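Local coordinates for protein beta-galactosidase (Bacillus circulans subsp. alkalophilus, PDB 3TTY) that hydrolyses terminal beta-galactosidic bonds as a TIM-barrel glycoside hydrolase and binds galactose in its active-site pocket, at residues A[426-437]-A[588-599]. Residues are numbered along the deposited sequence; the frame is centred on the assembly and turned at random.
Sequences EVHKYYDALYKQ and SPDADFLQGLIA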
loop_
_atom_site.group_PDB
_atom_site.type_symbol
_atom_site.label_atom_id
_atom_site.label_comp_id
_atom_site.label_asym_id
_atom_site.label_seq_id
_atom_site.Cartn_x
_atom_site.Cartn_y
_atom_site.Cartn_z
ATOM N N GLU A 426 9.154 -10.865 20.128
ATOM C CA GLU A 426 9.958 -10.881 21.349
ATOM C C GLU A 426 9.585 -12.051 22.243
ATOM O O GLU A 426 10.463 -12.746 22.734
ATOM C CB GLU A 426 9.841 -9.563 22.116
ATOM C CG GLU A 426 10.284 -8.362 21.317
ATOM C CD GLU A 426 11.745 -8.447 20.888
ATOM O OE1 GLU A 426 12.635 -8.612 21.758
ATOM O OE2 GLU A 426 12.004 -8.352 19.670
ATOM N N VAL A 427 8.292 -12.284 22.450
ATOM C CA VAL A 427 7.888 -13.413 23.281
ATOM C C VAL A 427 8.456 -14.710 22.691
ATOM O O VAL A 427 8.980 -15.556 23.416
ATOM C CB VAL A 427 6.346 -13.518 23.454
ATOM C CG1 VAL A 427 5.973 -14.839 24.118
ATOM C CG2 VAL A 427 5.806 -12.359 24.291
ATOM N N HIS A 428 8.373 -14.844 21.369
ATOM C CA HIS A 428 8.895 -16.016 20.676
ATOM C C HIS A 428 10.423 -16.174 20.771
ATOM O O HIS A 428 10.924 -17.294 20.826
ATOM C CB HIS A 428 8.441 -16.030 19.207
ATOM C CG HIS A 428 8.973 -17.189 18.420
ATOM N ND1 HIS A 428 9.832 -17.037 17.352
ATOM C CD2 HIS A 428 8.776 -18.526 18.556
ATOM C CE1 HIS A 428 10.142 -18.225 16.865
ATOM N NE2 HIS A 428 9.513 -19.143 17.580
ATOM N N LYS A 429 11.166 -15.073 20.789
ATOM C CA LYS A 429 12.627 -15.182 20.897
ATOM C C LYS A 429 12.997 -15.937 22.164
ATOM O O LYS A 429 13.957 -16.709 22.178
ATOM C CB LYS A 429 13.306 -13.813 20.889
ATOM C CG LYS A 429 13.283 -13.113 19.546
ATOM C CD LYS A 429 13.828 -11.700 19.661
ATOM C CE LYS A 429 13.899 -11.047 18.293
ATOM N NZ LYS A 429 14.124 -9.597 18.393
ATOM N N TYR A 430 12.228 -15.716 23.228
ATOM C CA TYR A 430 12.501 -16.378 24.500
ATOM C C TYR A 430 12.004 -17.815 24.471
ATOM O O TYR A 430 12.669 -18.723 24.973
ATOM C CB TYR A 430 11.896 -15.596 25.680
ATOM C CG TYR A 430 12.762 -14.422 26.096
ATOM C CD1 TYR A 430 13.735 -14.559 27.087
ATOM C CD2 TYR A 430 12.642 -13.193 25.469
ATOM C CE1 TYR A 430 14.551 -13.492 27.441
ATOM C CE2 TYR A 430 13.445 -12.131 25.820
ATOM C CZ TYR A 430 14.393 -12.278 26.809
ATOM O OH TYR A 430 15.190 -11.203 27.148
ATOM N N TYR A 431 10.834 -18.023 23.875
ATOM C CA TYR A 431 10.284 -19.368 23.760
ATOM C C TYR A 431 11.172 -20.277 22.889
ATOM O O TYR A 431 11.428 -21.414 23.246
ATOM C CB TYR A 431 8.859 -19.331 23.218
ATOM C CG TYR A 431 8.180 -20.684 23.238
ATOM C CD1 TYR A 431 7.480 -21.114 24.362
ATOM C CD2 TYR A 431 8.247 -21.540 22.138
ATOM C CE1 TYR A 431 6.852 -22.349 24.386
ATOM C CE2 TYR A 431 7.620 -22.776 22.155
ATOM C CZ TYR A 431 6.932 -23.177 23.279
ATOM O OH TYR A 431 6.322 -24.401 23.306
ATOM N N ASP A 432 11.627 -19.746 21.757
ATOM C CA ASP A 432 12.532 -20.438 20.844
ATOM C C ASP A 432 13.750 -20.947 21.603
ATOM O O ASP A 432 14.088 -22.127 21.537
ATOM C CB ASP A 432 12.979 -19.462 19.757
ATOM C CG ASP A 432 13.507 -20.152 18.511
ATOM O OD1 ASP A 432 12.953 -21.200 18.113
ATOM O OD2 ASP A 432 14.474 -19.625 17.909
ATOM N N ALA A 433 14.396 -20.050 22.339
ATOM C CA ALA A 433 15.593 -20.380 23.097
ATOM C C ALA A 433 15.368 -21.577 24.013
ATOM O O ALA A 433 16.261 -22.404 24.191
ATOM C CB ALA A 433 16.072 -19.163 23.905
ATOM N N LEU A 434 14.179 -21.667 24.599
ATOM C CA LEU A 434 13.851 -22.814 25.439
ATOM C C LEU A 434 13.624 -24.038 24.553
ATOM O O LEU A 434 14.170 -25.111 24.807
ATOM C CB LEU A 434 12.623 -22.521 26.299
ATOM C CG LEU A 434 12.837 -21.511 27.445
ATOM C CD1 LEU A 434 11.563 -20.749 27.762
ATOM C CD2 LEU A 434 13.342 -22.211 28.695
ATOM N N TYR A 435 12.823 -23.850 23.506
ATOM C CA TYR A 435 12.509 -24.891 22.537
ATOM C C TYR A 435 13.783 -25.598 22.081
ATOM O O TYR A 435 13.847 -26.820 22.084
ATOM C CB TYR A 435 11.762 -24.260 21.357
ATOM C CG TYR A 435 11.506 -25.114 20.136
ATOM C CD1 TYR A 435 10.294 -25.774 19.967
ATOM C CD2 TYR A 435 12.443 -25.197 19.113
ATOM C CE1 TYR A 435 10.035 -26.536 18.831
ATOM C CE2 TYR A 435 12.203 -25.961 17.971
ATOM C CZ TYR A 435 10.991 -26.625 17.839
ATOM O OH TYR A 435 10.733 -27.373 16.714
ATOM N N LYS A 436 14.798 -24.824 21.715
ATOM C CA LYS A 436 16.033 -25.385 21.175
ATOM C C LYS A 436 16.806 -26.255 22.157
ATOM O O LYS A 436 17.714 -26.984 21.761
ATOM C CB LYS A 436 16.943 -24.275 20.665
ATOM C CG LYS A 436 16.476 -23.640 19.379
ATOM C CD LYS A 436 17.329 -22.418 19.057
ATOM C CE LYS A 436 16.891 -21.780 17.746
ATOM N NZ LYS A 436 17.510 -20.431 17.543
ATOM N N GLN A 437 16.451 -26.174 23.433
ATOM C CA GLN A 437 17.160 -26.925 24.452
ATOM C C GLN A 437 16.254 -27.981 25.060
ATOM O O GLN A 437 16.635 -28.657 26.010
ATOM C CB GLN A 437 17.734 -25.990 25.531
ATOM C CG GLN A 437 18.677 -24.936 24.950
ATOM C CD GLN A 437 19.204 -23.958 25.993
ATOM O OE1 GLN A 437 19.253 -24.269 27.183
ATOM N NE2 GLN A 437 19.605 -22.772 25.546
ATOM N N SER A 588 16.990 -6.197 23.082
ATOM C CA SER A 588 16.573 -7.422 22.414
ATOM C C SER A 588 17.814 -8.108 21.876
ATOM O O SER A 588 18.429 -7.635 20.903
ATOM C CB SER A 588 15.606 -7.134 21.269
ATOM O OG SER A 588 15.063 -8.350 20.775
ATOM N N PRO A 589 18.192 -9.225 22.508
ATOM C CA PRO A 589 19.484 -9.867 22.263
ATOM C C PRO A 589 19.412 -10.953 21.189
ATOM O O PRO A 589 18.341 -11.532 20.985
ATOM C CB PRO A 589 19.822 -10.493 23.628
ATOM C CG PRO A 589 18.546 -10.337 24.497
ATOM C CD PRO A 589 17.443 -9.929 23.558
ATOM N N ASP A 590 20.536 -11.221 20.522
ATOM C CA ASP A 590 20.601 -12.301 19.536
ATOM C C ASP A 590 20.387 -13.673 20.167
ATOM O O ASP A 590 20.326 -13.809 21.394
ATOM C CB ASP A 590 21.914 -12.269 18.739
ATOM C CG ASP A 590 23.139 -12.609 19.585
ATOM O OD1 ASP A 590 23.045 -13.427 20.529
ATOM O OD2 ASP A 590 24.216 -12.058 19.275
ATOM N N ALA A 591 20.281 -14.683 19.314
ATOM C CA ALA A 591 19.865 -16.013 19.729
ATOM C C ALA A 591 20.921 -16.725 20.561
ATOM O O ALA A 591 20.596 -17.527 21.445
ATOM C CB ALA A 591 19.486 -16.860 18.504
ATOM N N ASP A 592 22.186 -16.456 20.266
ATOM C CA ASP A 592 23.266 -17.076 21.023
ATOM C C ASP A 592 23.223 -16.590 22.473
ATOM O O ASP A 592 23.390 -17.384 23.405
ATOM C CB ASP A 592 24.639 -16.790 20.391
ATOM C CG ASP A 592 24.792 -17.404 18.999
ATOM O OD1 ASP A 592 24.135 -18.439 18.696
ATOM O OD2 ASP A 592 25.577 -16.840 18.204
ATOM N N PHE A 593 22.992 -15.292 22.665
ATOM C CA PHE A 593 22.865 -14.764 24.021
ATOM C C PHE A 593 21.734 -15.455 24.770
ATOM O O PHE A 593 21.932 -15.957 25.877
ATOM C CB PHE A 593 22.636 -13.251 24.036
ATOM C CG PHE A 593 22.425 -12.696 25.421
ATOM C CD1 PHE A 593 23.508 -12.303 26.197
ATOM C CD2 PHE A 593 21.149 -12.602 25.958
ATOM C CE1 PHE A 593 23.320 -11.799 27.467
ATOM C CE2 PHE A 593 20.955 -12.102 27.228
ATOM C CZ PHE A 593 22.048 -11.701 27.984
ATOM N N LEU A 594 20.549 -15.483 24.163
ATOM C CA LEU A 594 19.396 -16.122 24.792
ATOM C C LEU A 594 19.617 -17.608 25.058
ATOM O O LEU A 594 19.111 -18.145 26.043
ATOM C CB LEU A 594 18.113 -15.877 23.993
ATOM C CG LEU A 594 17.603 -14.427 24.028
ATOM C CD1 LEU A 594 16.384 -14.269 23.131
ATOM C CD2 LEU A 594 17.292 -13.970 25.456
ATOM N N GLN A 595 20.376 -18.270 24.189
ATOM C CA GLN A 595 20.769 -19.646 24.460
ATOM C C GLN A 595 21.493 -19.731 25.803
ATOM O O GLN A 595 21.111 -20.512 26.673
ATOM C CB GLN A 595 21.674 -20.194 23.354
ATOM C CG GLN A 595 22.446 -21.433 23.787
ATOM C CD GLN A 595 23.207 -22.106 22.654
ATOM O OE1 GLN A 595 23.238 -23.334 22.568
ATOM N NE2 GLN A 595 23.836 -21.308 21.788
ATOM N N GLY A 596 22.537 -18.919 25.958
ATOM C CA GLY A 596 23.329 -18.888 27.177
ATOM C C GLY A 596 22.535 -18.506 28.412
ATOM O O GLY A 596 22.614 -19.183 29.445
ATOM N N LEU A 597 21.763 -17.429 28.298
ATOM C CA LEU A 597 20.932 -16.937 29.394
ATOM C C LEU A 597 19.992 -18.018 29.913
ATOM O O LEU A 597 19.960 -18.321 31.110
ATOM C CB LEU A 597 20.129 -15.711 28.946
ATOM C CG LEU A 597 19.297 -15.053 30.053
ATOM C CD1 LEU A 597 20.213 -14.604 31.180
ATOM C CD2 LEU A 597 18.460 -13.881 29.534
ATOM N N ILE A 598 19.234 -18.603 28.996
ATOM C CA ILE A 598 18.304 -19.675 29.317
ATOM C C ILE A 598 18.988 -20.856 29.985
ATOM O O ILE A 598 18.501 -21.398 30.977
ATOM C CB ILE A 598 17.631 -20.167 28.040
ATOM C CG1 ILE A 598 16.735 -19.059 27.490
ATOM C CG2 ILE A 598 16.840 -21.426 28.305
ATOM C CD1 ILE A 598 15.690 -18.576 28.469
ATOM N N ALA A 599 20.114 -21.268 29.416
ATOM C CA ALA A 599 20.908 -22.348 29.980
ATOM C C ALA A 599 21.335 -22.031 31.419
ATOM O O ALA A 599 21.269 -22.891 32.307
ATOM C CB ALA A 599 22.127 -22.613 29.098
HETATM O O HOH W 1 17.236 -9.862 18.385
#
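Helices 426-435 and 591-599 approach to 9.0 Å between their axes and cross at -63°, the backbones lying closest at Ala433 and Gln595, whose CA atoms are 5.4 Å apart; the pair illustrates an apolar helix-helix centre, with a small residue where the backbones are closest, flanked by polar contacts of the adjoining segments. Ala433 CB lies 3.6 Å from Ile598 CG1 and also touches Leu594 CB. Beside it, Leu594 divides its branches: CD1 rests on the backbone oxygen and CB of Lys429, while CD2 sits over one face of the Tyr430 ring, 3.4 Å from CE1. Leu434 CD2 meets Ile598 CG2, the two side chains crossing at about a right angle.

On one flank, Ser588 OG donates to the syn lone pair of Glu426 OE1 (2.6 Å) and accepts from Lys429 NZ (2.8 Å). Lys429 also forms a salt bridge with Glu426 OE2; the Glu426 chain, bent at chi2 (-61°), brings its carboxylate to both Lys429 NZ and Ser588 OG. On the other, the extended Gln437 sends NE2 to Gln595 O at 2.9 Å; this oxygen also accepts the helical bond from Ala599 N, which reaches it from the opposite face of its plane.

Asp590 caps the N-terminus of helix 591-604, OD1 accepting from Phe593 N. Strand 587-589, leading into this helix, is one edge strand of the trimerisation domain's mixed sheet, while Leu434 packs on edge strand 441-444 and its neighbour 399-402 at the far side, and His428 NE2 and Asp432 OD1 hydrogen-bond with Ser285 OG of barrel-domain helix 284-296.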